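Local coordinates for Amy13K (Eubacterium rectale DSM 17629, PDB 6B3P), which binds malto-oligosaccharides such as maltoheptaose, and so probably starch, through carbohydrate-binding modules that form part of a surface-anchored amylase of a gut bacterium, at residues A[103-107]-A[163-167]; A[115-119]-A[135-141]; A[14-20]-A[58-64]. All blocks are in the same frame, centred on the assembly; numbering follows the deposited sequence.

Contact 1 of 3, residues A[103-107]-A[163-167]. With GLC (alpha-D-glucopyranose), chain D.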
loop_
_atom_site.group_PDB
_atom_site.type_symbol
_atom_site.label_atom_id
_atom_site.label_comp_id
_atom_site.label_asym_id
_atom_site.label_seq_id
_atom_site.Cartn_x
_atom_site.Cartn_y
_atom_site.Cartn_z
ATOM N N THR A 103 -0.646 -1.405 7.168
ATOM C CA THR A 103 -1.093 -0.177 6.527
ATOM C C THR A 103 -0.200 0.985 6.943
ATOM O O THR A 103 -0.104 1.319 8.124
ATOM C CB THR A 103 -2.558 0.135 6.879
ATOM O OG1 THR A 103 -3.372 -1.010 6.589
ATOM C CG2 THR A 103 -3.066 1.323 6.077
ATOM N N THR A 104 0.459 1.585 5.956
ATOM C CA THR A 104 1.367 2.703 6.182
ATOM C C THR A 104 0.731 3.999 5.699
ATOM O O THR A 104 0.285 4.086 4.557
ATOM C CB THR A 104 2.711 2.494 5.455
ATOM O OG1 THR A 104 3.282 1.244 5.859
ATOM C CG2 THR A 104 3.688 3.629 5.766
ATOM N N ILE A 105 0.689 5.000 6.573
ATOM C CA ILE A 105 0.093 6.288 6.232
ATOM C C ILE A 105 1.082 7.422 6.482
ATOM O O ILE A 105 1.580 7.592 7.597
ATOM C CB ILE A 105 -1.196 6.543 7.035
ATOM C CG1 ILE A 105 -2.163 5.366 6.882
ATOM C CG2 ILE A 105 -1.869 7.830 6.565
ATOM C CD1 ILE A 105 -3.321 5.379 7.863
ATOM N N HIS A 106 1.356 8.188 5.430
ATOM C CA HIS A 106 2.265 9.324 5.499
ATOM C C HIS A 106 1.482 10.626 5.603
ATOM O O HIS A 106 0.545 10.851 4.836
ATOM C CB HIS A 106 3.172 9.366 4.266
ATOM C CG HIS A 106 3.893 8.082 3.998
ATOM N ND1 HIS A 106 4.869 7.587 4.837
ATOM C CD2 HIS A 106 3.790 7.196 2.980
ATOM C CE1 HIS A 106 5.331 6.450 4.349
ATOM N NE2 HIS A 106 4.692 6.191 3.222
ATOM N N TYR A 107 1.861 11.478 6.551
ATOM C CA TYR A 107 1.238 12.790 6.692
ATOM C C TYR A 107 2.246 13.921 6.538
ATOM O O TYR A 107 3.304 13.918 7.167
ATOM C CB TYR A 107 0.542 12.923 8.042
ATOM C CG TYR A 107 -0.134 14.261 8.211
ATOM C CD1 TYR A 107 -1.204 14.623 7.402
ATOM C CD2 TYR A 107 0.302 15.170 9.167
ATOM C CE1 TYR A 107 -1.825 15.848 7.543
ATOM C CE2 TYR A 107 -0.313 16.399 9.316
ATOM C CZ TYR A 107 -1.375 16.732 8.501
ATOM O OH TYR A 107 -1.991 17.952 8.648
ATOM N N PHE A 163 -10.410 1.114 8.837
ATOM C CA PHE A 163 -10.425 1.909 10.053
ATOM C C PHE A 163 -10.316 3.383 9.695
ATOM O O PHE A 163 -10.263 3.740 8.518
ATOM C CB PHE A 163 -9.288 1.494 10.990
ATOM C CG PHE A 163 -7.922 1.623 10.387
ATOM C CD1 PHE A 163 -7.408 0.618 9.584
ATOM C CD2 PHE A 163 -7.144 2.743 10.632
ATOM C CE1 PHE A 163 -6.147 0.731 9.031
ATOM C CE2 PHE A 163 -5.882 2.861 10.081
ATOM C CZ PHE A 163 -5.383 1.854 9.279
ATOM N N SER A 164 -10.293 4.231 10.716
ATOM C CA SER A 164 -10.189 5.668 10.513
ATOM C C SER A 164 -9.102 6.240 11.401
ATOM O O SER A 164 -8.772 5.659 12.434
ATOM C CB SER A 164 -11.523 6.351 10.810
ATOM O OG SER A 164 -12.580 5.751 10.084
ATOM N N CYS A 165 -8.538 7.374 10.999
ATOM C CA CYS A 165 -7.541 8.039 11.823
ATOM C C CYS A 165 -7.493 9.542 11.569
ATOM O O CYS A 165 -8.064 10.044 10.600
ATOM C CB CYS A 165 -6.156 7.429 11.592
ATOM S SG CYS A 165 -5.460 7.756 9.961
ATOM N N ILE A 166 -6.813 10.249 12.466
ATOM C CA ILE A 166 -6.670 11.697 12.391
ATOM C C ILE A 166 -5.249 12.086 12.774
ATOM O O ILE A 166 -4.727 11.613 13.783
ATOM C CB ILE A 166 -7.664 12.418 13.333
ATOM C CG1 ILE A 166 -9.107 12.162 12.901
ATOM C CG2 ILE A 166 -7.393 13.925 13.370
ATOM C CD1 ILE A 166 -10.120 12.521 13.964
ATOM N N PHE A 167 -4.625 12.943 11.971
ATOM C CA PHE A 167 -3.327 13.507 12.322
ATOM C C PHE A 167 -3.548 14.851 13.008
ATOM O O PHE A 167 -4.436 15.604 12.617
ATOM C CB PHE A 167 -2.442 13.665 11.083
ATOM C CG PHE A 167 -1.992 12.358 10.488
ATOM C CD1 PHE A 167 -0.878 11.701 10.989
ATOM C CD2 PHE A 167 -2.679 11.787 9.429
ATOM C CE1 PHE A 167 -0.458 10.501 10.445
ATOM C CE2 PHE A 167 -2.264 10.585 8.882
ATOM C CZ PHE A 167 -1.152 9.942 9.391
HETATM C C1 GLC D . -12.835 11.628 16.353
HETATM C C2 GLC D . -13.690 11.906 15.149
HETATM C C3 GLC D . -15.113 11.474 15.399
HETATM C C4 GLC D . -15.155 10.048 15.869
HETATM C C5 GLC D . -14.271 9.884 17.077
HETATM C C6 GLC D . -14.269 8.458 17.581
HETATM O O2 GLC D . -13.612 13.268 14.819
HETATM O O3 GLC D . -15.852 11.580 14.223
HETATM O O4 GLC D . -16.502 9.657 16.107
HETATM O O5 GLC D . -12.967 10.279 16.734
HETATM O O6 GLC D . -13.521 8.282 18.757
#
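Thr103, Ile105 and Tyr107 face Phe163, Cys165 and Phe167 across 9.3 Å between the axes of two strands that run almost the same way, 27° apart, a spacing that only side chains bridge. Phe167 has the most of its surface buried here, and its ring is met on a face and at an edge. With CG anti to the backbone N (chi1 -179°), Tyr107 runs its ring alongside Phe167. Tyr107 CB stands over the centre of the face, 3.4 Å from the centroid of the Phe167 ring, and Phe167 CB returns the contact at 3.7 Å from the centroid of the Tyr107 ring. The ring planes are nearly parallel (6°), but the side chains slide past each other in opposite directions, so the rings barely overlap and each rests mainly on the other's methylene. The Tyr107 hydroxyl, carried beyond this overlap, is hydrogen-bonded to the carbonyl of Gly193. Ile105 suits its buried place because its two arms serve two partners: CG2 abuts the edge of the Phe167 ring at CZ (3.6 Å), while CD1 touches SG of Cys165 (3.8 Å). At the far end Thr103 offers a methyl, with CG2 4.0 Å from Phe163 CZ. Val180 packs on Thr103, Ile105 and Phe163 from strand 178-180. Alternation sends Ile166 outward, its CD1 3.7 Å from O2 of a bound glucose (chain D). Two sheets sealed face to face by interlocking apolar side chains are the hallmark of the beta-sandwich of starch-binding modules.

Contact 2 of 3, residues A[115-119]-A[135-141]. With GLC (alpha-D-glucopyranose), chain B; GLC (alpha-D-glucopyranose), chain D; EDO (1,2-ethanediol), chain G.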
loop_
_atom_site.group_PDB
_atom_site.type_symbol
_atom_site.label_atom_id
_atom_site.label_comp_id
_atom_site.label_asym_id
_atom_site.label_seq_id
_atom_site.Cartn_x
_atom_site.Cartn_y
_atom_site.Cartn_z
ATOM N N THR A 115 5.832 18.243 16.821
ATOM C CA THR A 115 5.248 17.162 17.607
ATOM C C THR A 115 3.905 16.776 17.005
ATOM O O THR A 115 2.915 17.493 17.164
ATOM C CB THR A 115 5.062 17.555 19.081
ATOM O OG1 THR A 115 4.384 18.816 19.165
ATOM C CG2 THR A 115 6.411 17.651 19.781
ATOM N N ILE A 116 3.885 15.642 16.313
ATOM C CA ILE A 116 2.704 15.192 15.588
ATOM C C ILE A 116 2.159 13.905 16.194
ATOM O O ILE A 116 2.919 13.041 16.635
ATOM C CB ILE A 116 3.015 14.960 14.094
ATOM C CG1 ILE A 116 3.722 16.182 13.496
ATOM C CG2 ILE A 116 1.740 14.639 13.319
ATOM C CD1 ILE A 116 2.909 17.465 13.556
ATOM N N TYR A 117 0.834 13.794 16.209
ATOM C CA TYR A 117 0.148 12.633 16.758
ATOM C C TYR A 117 -0.759 12.000 15.709
ATOM O O TYR A 117 -1.206 12.668 14.777
ATOM C CB TYR A 117 -0.686 13.027 17.979
ATOM C CG TYR A 117 0.113 13.563 19.142
ATOM C CD1 TYR A 117 0.500 14.896 19.190
ATOM C CD2 TYR A 117 0.468 12.739 20.201
ATOM C CE1 TYR A 117 1.226 15.390 20.256
ATOM C CE2 TYR A 117 1.191 13.222 21.271
ATOM C CZ TYR A 117 1.568 14.549 21.294
ATOM O OH TYR A 117 2.290 15.038 22.358
ATOM N N ASN A 118 -1.023 10.706 15.865
ATOM C CA ASN A 118 -2.063 10.040 15.091
ATOM C C ASN A 118 -3.067 9.370 16.012
ATOM O O ASN A 118 -2.700 8.542 16.848
ATOM C CB ASN A 118 -1.469 9.006 14.137
ATOM C CG ASN A 118 -2.522 8.363 13.254
ATOM O OD1 ASN A 118 -3.081 7.319 13.591
ATOM N ND2 ASN A 118 -2.810 8.994 12.122
ATOM N N TYR A 119 -4.331 9.744 15.857
ATOM C CA TYR A 119 -5.420 9.159 16.624
ATOM C C TYR A 119 -6.183 8.189 15.730
ATOM O O TYR A 119 -6.527 8.537 14.605
ATOM C CB TYR A 119 -6.340 10.255 17.162
ATOM C CG TYR A 119 -7.576 9.735 17.845
ATOM C CD1 TYR A 119 -7.529 9.276 19.152
ATOM C CD2 TYR A 119 -8.793 9.704 17.184
ATOM C CE1 TYR A 119 -8.656 8.798 19.780
ATOM C CE2 TYR A 119 -9.929 9.226 17.803
ATOM C CZ TYR A 119 -9.854 8.772 19.103
ATOM O OH TYR A 119 -10.981 8.295 19.737
ATOM N N GLU A 135 -6.415 7.399 23.884
ATOM C CA GLU A 135 -7.426 8.429 23.709
ATOM C C GLU A 135 -6.773 9.641 23.065
ATOM O O GLU A 135 -5.546 9.707 22.973
ATOM C CB GLU A 135 -8.062 8.798 25.049
ATOM C CG GLU A 135 -8.837 7.660 25.685
ATOM C CD GLU A 135 -9.428 8.036 27.028
ATOM O OE1 GLU A 135 -9.399 9.234 27.379
ATOM O OE2 GLU A 135 -9.922 7.132 27.733
ATOM N N TRP A 136 -7.589 10.587 22.611
ATOM C CA TRP A 136 -7.088 11.816 21.998
ATOM C C TRP A 136 -5.976 12.422 22.861
ATOM O O TRP A 136 -6.107 12.471 24.084
ATOM C CB TRP A 136 -8.229 12.817 21.816
ATOM C CG TRP A 136 -7.841 14.010 21.009
ATOM C CD1 TRP A 136 -7.457 15.231 21.481
ATOM C CD2 TRP A 136 -7.786 14.094 19.581
ATOM N NE1 TRP A 136 -7.171 16.073 20.432
ATOM C CE2 TRP A 136 -7.363 15.397 19.256
ATOM C CE3 TRP A 136 -8.050 13.191 18.546
ATOM C CZ2 TRP A 136 -7.204 15.823 17.938
ATOM C CZ3 TRP A 136 -7.890 13.614 17.238
ATOM C CH2 TRP A 136 -7.471 14.919 16.946
ATOM N N PRO A 137 -4.875 12.889 22.240
ATOM C CA PRO A 137 -4.574 13.089 20.817
ATOM C C PRO A 137 -4.068 11.839 20.091
ATOM O O PRO A 137 -3.656 11.934 18.934
ATOM C CB PRO A 137 -3.481 14.153 20.863
ATOM C CG PRO A 137 -2.709 13.795 22.079
ATOM C CD PRO A 137 -3.718 13.256 23.077
ATOM N N GLY A 138 -4.096 10.692 20.761
ATOM C CA GLY A 138 -3.583 9.462 20.185
ATOM C C GLY A 138 -2.119 9.246 20.521
ATOM O O GLY A 138 -1.655 9.649 21.588
ATOM N N GLY A 139 -1.393 8.609 19.605
ATOM C CA GLY A 139 0.016 8.316 19.800
ATOM C C GLY A 139 0.909 9.234 18.989
ATOM O O GLY A 139 0.580 9.590 17.860
ATOM N N GLN A 140 2.045 9.614 19.566
ATOM C CA GLN A 140 2.997 10.474 18.870
ATOM C C GLN A 140 3.764 9.666 17.832
ATOM O O GLN A 140 4.131 8.517 18.079
ATOM C CB GLN A 140 3.965 11.127 19.858
ATOM C CG GLN A 140 4.957 12.072 19.197
ATOM C CD GLN A 140 5.827 12.808 20.194
ATOM O OE1 GLN A 140 5.767 12.555 21.398
ATOM N NE2 GLN A 140 6.645 13.728 19.697
ATOM N N ILE A 141 4.001 10.276 16.674
ATOM C CA ILE A 141 4.661 9.598 15.563
ATOM C C ILE A 141 5.936 10.322 15.140
ATOM O O ILE A 141 6.061 11.535 15.312
ATOM C CB ILE A 141 3.715 9.474 14.354
ATOM C CG1 ILE A 141 3.251 10.858 13.882
ATOM C CG2 ILE A 141 2.523 8.595 14.723
ATOM C CD1 ILE A 141 2.400 10.829 12.624
HETATM C C1 GLC B . -11.062 15.034 19.894
HETATM C C2 GLC B . -11.018 15.323 18.402
HETATM C C3 GLC B . -12.110 14.622 17.660
HETATM C C4 GLC B . -12.093 13.166 18.005
HETATM C C5 GLC B . -12.174 12.972 19.503
HETATM C C6 GLC B . -12.106 11.520 19.890
HETATM O O1 GLC B . -12.134 15.709 20.557
HETATM O O2 GLC B . -11.147 16.684 18.154
HETATM O O3 GLC B . -11.936 14.753 16.268
HETATM O O4 GLC B . -13.187 12.554 17.365
HETATM O O5 GLC B . -11.108 13.637 20.094
HETATM O O6 GLC B . -12.357 11.324 21.246
HETATM C C1 GLC D . -12.835 11.628 16.353
HETATM C C2 GLC D . -13.690 11.906 15.149
HETATM C C3 GLC D . -15.113 11.474 15.399
HETATM C C4 GLC D . -15.155 10.048 15.869
HETATM C C5 GLC D . -14.271 9.884 17.077
HETATM C C6 GLC D . -14.269 8.458 17.581
HETATM O O2 GLC D . -13.612 13.268 14.819
HETATM O O3 GLC D . -15.852 11.580 14.223
HETATM O O4 GLC D . -16.502 9.657 16.107
HETATM O O5 GLC D . -12.967 10.279 16.734
HETATM O O6 GLC D . -13.521 8.282 18.757
HETATM C C1 EDO G . -6.886 19.407 19.959
HETATM O O1 EDO G . -5.826 18.797 20.707
HETATM C C2 EDO G . -6.541 19.406 18.474
HETATM O O2 EDO G . -5.140 19.161 18.297
HETATM O O HOH W 1 6.040 13.973 16.923
#
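Tyr119 and Trp136 cross at about a right angle, the edge of the indole turned toward the phenol face in an offset edge-to-face pair with ring planes at 62°. The six-membered ring of Trp136 does the touching, its CE3 lying 3.6 Å from Tyr119 CG. With its CG anti to the backbone N (chi1 -171°), the tryptophan holds one broad face against the bound glucose of chain B, where its CD2 comes 3.4 Å from the sugar O5; Pro137 CB lies over the opposite face. Tyr119 instead works in the plane of its ring: its OH shares a hydrogen bond of 2.7 Å with O6 of the next glucose (chain D). A smaller leucine in place of Trp136 would probably leave the chain B glucose without its flat platform and the Tyr119 face without its edge-on neighbour.

Further along, the Tyr117 ring is sandwiched: Pro137 CG, 4.0 Å from the ring centroid, covers one face in a CH-pi contact, and Gln140 CG covers the other. A cis peptide precedes Pro137, and Gly138 follows with backbone angles that call for glycine; a CB there would also collide with Asn118 O. Only then do the strands pair, Asn118 N giving a bond to Gly139 O (2.8 Å) and Gly139 N answering to Asn118 O (3.1 Å). A water accepts from Ile116 N and Gln140 NE2 farther out, while the inward Asn118 is held through OD1 by Tyr155 OH. The chemistry thus divides the work of sugar recognition, Trp136 supplying an apolar face for a pyranose and Tyr119 a hydroxyl for its neighbour.

Contact 3 of 3, residues A[14-20]-A[58-64]; sequences DVAAYIY and SLILNDD. With GLC (alpha-D-glucopyranose), chain C; GLC (alpha-D-glucopyranose), chain E.
Tyr18 and Ile60 form the middle pair of a regular antiparallel pairing in which Ala16 with Asn62 and Tyr20 with Ser58 are the other hydrogen-bonded pairs. Six backbone bonds join the strands, of which Ile60 N to Tyr18 O is 2.8 Å long.

Apolar contacts occupy the face that carries Ala17, Ile19, Leu59 and Leu61. Leu59 CD1 bends back over the partner strand to touch Ala17 CB at 3.7 Å, where the small methyl accommodates it, and Ile19 CG1 meets the same branch. Strands 2-8 and 44-50 cover this face.

Aromatic and sugar contacts mark the other face. Tyr20 CG sits between the backbone N and the carbonyl carbon (chi1 70°), laying the ring across the strands so that Ser58 CB rests 3.6 Å from its centroid, while the opposite face receives the chain C glucose; the Tyr20 OH is hydrogen-bonded to Asp72. Tyr18, with CG anti to its N (chi1 179°), extends outward, and its OH lies 2.5 Å from O6 of that glucose, a shared hydrogen bond. Ile60 CD1 touches both Tyr20 CE2 (3.8 Å) and C1 of the chain C glucose.

Polar contacts close the end. Asn62 OD1 accepts from Asp64 N (2.7 Å) in an Asx turn. Beside it, Asp64 OD2 lies only 2.7 Å from Asp14 OD1, the carboxylates steeply crossed. Asp64 OD2 is also hydrogen-bonded to Thr34 OG1.

One acid of that pair probably keeps a proton, since two full charges would repel, whereas the sugar face joins apolar surface to a hydroxyl, as suits a pyranose.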
loop_
_atom_site.group_PDB
_atom_site.type_symbol
_atom_site.label_atom_id
_atom_site.label_comp_id
_atom_site.label_asym_id
_atom_site.label_seq_id
_atom_site.Cartn_x
_atom_site.Cartn_y
_atom_site.Cartn_z
ATOM N N ASP A 14 15.910 -9.362 -9.142
ATOM C CA ASP A 14 15.458 -8.295 -10.032
ATOM C C ASP A 14 14.342 -8.823 -10.924
ATOM O O ASP A 14 14.597 -9.461 -11.948
ATOM C CB ASP A 14 16.615 -7.749 -10.878
ATOM C CG ASP A 14 16.211 -6.545 -11.708
ATOM O OD1 ASP A 14 15.205 -5.896 -11.357
ATOM O OD2 ASP A 14 16.902 -6.243 -12.703
ATOM N N VAL A 15 13.104 -8.556 -10.519
ATOM C CA VAL A 15 11.935 -9.087 -11.201
ATOM C C VAL A 15 10.887 -8.007 -11.427
ATOM O O VAL A 15 10.872 -6.983 -10.741
ATOM C CB VAL A 15 11.303 -10.244 -10.404
ATOM C CG1 VAL A 15 12.207 -11.467 -10.446
ATOM C CG2 VAL A 15 11.029 -9.816 -8.966
ATOM N N ALA A 16 10.008 -8.251 -12.392
ATOM C CA ALA A 16 8.969 -7.298 -12.753
ATOM C C ALA A 16 7.695 -8.027 -13.159
ATOM O O ALA A 16 7.719 -9.221 -13.469
ATOM C CB ALA A 16 9.448 -6.391 -13.882
ATOM N N ALA A 17 6.586 -7.296 -13.139
ATOM C CA ALA A 17 5.292 -7.818 -13.557
ATOM C C ALA A 17 4.823 -7.082 -14.806
ATOM O O ALA A 17 4.650 -5.861 -14.786
ATOM C CB ALA A 17 4.269 -7.680 -12.434
ATOM N N TYR A 18 4.628 -7.830 -15.888
ATOM C CA TYR A 18 4.084 -7.287 -17.126
ATOM C C TYR A 18 2.617 -7.679 -17.236
ATOM O O TYR A 18 2.272 -8.859 -17.171
ATOM C CB TYR A 18 4.871 -7.788 -18.337
ATOM C CG TYR A 18 4.345 -7.285 -19.661
ATOM C CD1 TYR A 18 4.520 -5.962 -20.043
ATOM C CD2 TYR A 18 3.687 -8.136 -20.536
ATOM C CE1 TYR A 18 4.045 -5.499 -21.254
ATOM C CE2 TYR A 18 3.207 -7.684 -21.749
ATOM C CZ TYR A 18 3.388 -6.365 -22.102
ATOM O OH TYR A 18 2.916 -5.912 -23.310
ATOM N N ILE A 19 1.763 -6.675 -17.399
ATOM C CA ILE A 19 0.319 -6.874 -17.415
ATOM C C ILE A 19 -0.235 -6.339 -18.726
ATOM O O ILE A 19 0.151 -5.254 -19.162
ATOM C CB ILE A 19 -0.356 -6.171 -16.214
ATOM C CG1 ILE A 19 0.160 -6.773 -14.902
ATOM C CG2 ILE A 19 -1.883 -6.284 -16.295
ATOM C CD1 ILE A 19 -0.180 -5.963 -13.672
ATOM N N TYR A 20 -1.124 -7.095 -19.363
ATOM C CA TYR A 20 -1.639 -6.677 -20.662
ATOM C C TYR A 20 -3.043 -7.172 -20.992
ATOM O O TYR A 20 -3.470 -8.238 -20.544
ATOM C CB TYR A 20 -0.684 -7.128 -21.772
ATOM C CG TYR A 20 -0.645 -8.627 -22.006
ATOM C CD1 TYR A 20 -1.522 -9.237 -22.896
ATOM C CD2 TYR A 20 0.280 -9.429 -21.352
ATOM C CE1 TYR A 20 -1.482 -10.598 -23.121
ATOM C CE2 TYR A 20 0.326 -10.794 -21.571
ATOM C CZ TYR A 20 -0.558 -11.373 -22.461
ATOM O OH TYR A 20 -0.535 -12.732 -22.696
ATOM N N SER A 58 -3.862 -10.337 -18.441
ATOM C CA SER A 58 -2.867 -11.396 -18.371
ATOM C C SER A 58 -1.639 -10.875 -17.647
ATOM O O SER A 58 -1.300 -9.699 -17.772
ATOM C CB SER A 58 -2.491 -11.882 -19.768
ATOM O OG SER A 58 -3.600 -12.483 -20.406
ATOM N N LEU A 59 -0.982 -11.757 -16.899
ATOM C CA LEU A 59 0.221 -11.411 -16.152
ATOM C C LEU A 59 1.396 -12.265 -16.613
ATOM O O LEU A 59 1.276 -13.483 -16.738
ATOM C CB LEU A 59 -0.008 -11.600 -14.648
ATOM C CG LEU A 59 1.239 -11.611 -13.756
ATOM C CD1 LEU A 59 1.871 -10.226 -13.670
ATOM C CD2 LEU A 59 0.907 -12.149 -12.372
ATOM N N ILE A 60 2.525 -11.612 -16.868
ATOM C CA ILE A 60 3.782 -12.309 -17.106
ATOM C C ILE A 60 4.821 -11.832 -16.103
ATOM O O ILE A 60 5.254 -10.679 -16.141
ATOM C CB ILE A 60 4.307 -12.090 -18.539
ATOM C CG1 ILE A 60 3.352 -12.727 -19.551
ATOM C CG2 ILE A 60 5.707 -12.695 -18.700
ATOM C CD1 ILE A 60 3.681 -12.409 -20.998
ATOM N N LEU A 61 5.199 -12.725 -15.194
ATOM C CA LEU A 61 6.292 -12.469 -14.268
ATOM C C LEU A 61 7.612 -12.754 -14.981
ATOM O O LEU A 61 7.730 -13.735 -15.713
ATOM C CB LEU A 61 6.143 -13.328 -13.011
ATOM C CG LEU A 61 4.912 -13.015 -12.152
ATOM C CD1 LEU A 61 4.617 -14.156 -11.188
ATOM C CD2 LEU A 61 5.111 -11.710 -11.392
ATOM N N ASN A 62 8.598 -11.889 -14.767
ATOM C CA ASN A 62 9.853 -11.946 -15.514
ATOM C C ASN A 62 11.011 -11.394 -14.684
ATOM O O ASN A 62 10.790 -10.839 -13.610
ATOM C CB ASN A 62 9.714 -11.171 -16.829
ATOM C CG ASN A 62 9.413 -9.700 -16.613
ATOM O OD1 ASN A 62 10.249 -8.956 -16.103
ATOM N ND2 ASN A 62 8.217 -9.269 -17.016
ATOM N N ASP A 63 12.240 -11.541 -15.179
ATOM C CA ASP A 63 13.410 -11.039 -14.457
ATOM C C ASP A 63 13.801 -9.639 -14.930
ATOM O O ASP A 63 14.984 -9.319 -15.057
ATOM C CB ASP A 63 14.596 -12.009 -14.593
ATOM C CG ASP A 63 15.019 -12.242 -16.033
ATOM O OD1 ASP A 63 14.445 -11.626 -16.954
ATOM O OD2 ASP A 63 15.948 -13.051 -16.239
ATOM N N ASP A 64 12.788 -8.817 -15.190
ATOM C CA ASP A 64 12.967 -7.388 -15.440
ATOM C C ASP A 64 13.843 -7.084 -16.658
ATOM O O ASP A 64 14.702 -6.202 -16.610
ATOM C CB ASP A 64 13.555 -6.714 -14.193
ATOM C CG ASP A 64 13.230 -5.226 -14.115
ATOM O OD1 ASP A 64 12.457 -4.724 -14.958
ATOM O OD2 ASP A 64 13.733 -4.555 -13.189
HETATM C C1 GLC C . 3.523 -10.672 -24.405
HETATM C C2 GLC C . 2.904 -12.006 -24.726
HETATM C C3 GLC C . 2.070 -11.951 -25.992
HETATM C C4 GLC C . 1.113 -10.770 -25.944
HETATM C C5 GLC C . 1.844 -9.494 -25.562
HETATM C C6 GLC C . 0.947 -8.267 -25.434
HETATM O O2 GLC C . 3.937 -12.933 -24.812
HETATM O O3 GLC C . 1.394 -13.154 -26.189
HETATM O O4 GLC C . 0.494 -10.667 -27.206
HETATM O O5 GLC C . 2.513 -9.701 -24.355
HETATM O O6 GLC C . 1.631 -7.083 -25.130
HETATM C C1 GLC E . 8.572 -9.324 -24.916
HETATM C C2 GLC E . 8.167 -10.562 -24.142
HETATM C C3 GLC E . 6.831 -11.055 -24.677
HETATM C C4 GLC E . 5.790 -9.952 -24.679
HETATM C C5 GLC E . 6.327 -8.728 -25.382
HETATM C C6 GLC E . 5.301 -7.608 -25.303
HETATM O O2 GLC E . 9.171 -11.547 -24.206
HETATM O O3 GLC E . 6.358 -12.121 -23.918
HETATM O O4 GLC E . 4.606 -10.405 -25.285
HETATM O O5 GLC E . 7.538 -8.362 -24.798
HETATM O O6 GLC E . 5.755 -6.377 -25.778
HETATM O O HOH W 2 -4.816 -10.464 -21.738
#

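Contacts 1 and 2 belong to the second module and share a sheet, in which strands 116-121 and 163-168 are neighbours: Ile166 N probably bonds to Tyr119 O, and Phe167 packs on Asn118 and Ile141. Contact 1 is all core, side chain against side chain between sheets, whereas contact 2 sits at an edge strand, partly open, mixing backbone bonds with sugar-binding rings. Contact 3 lies in the first module, its centre about 31 Å from that of contact 1 and 40 Å from that of contact 2. It is buried like contact 1 but pairs strands within one sheet, and, as in contact 2, a tyrosine hydroxyl bonds a glucose O6.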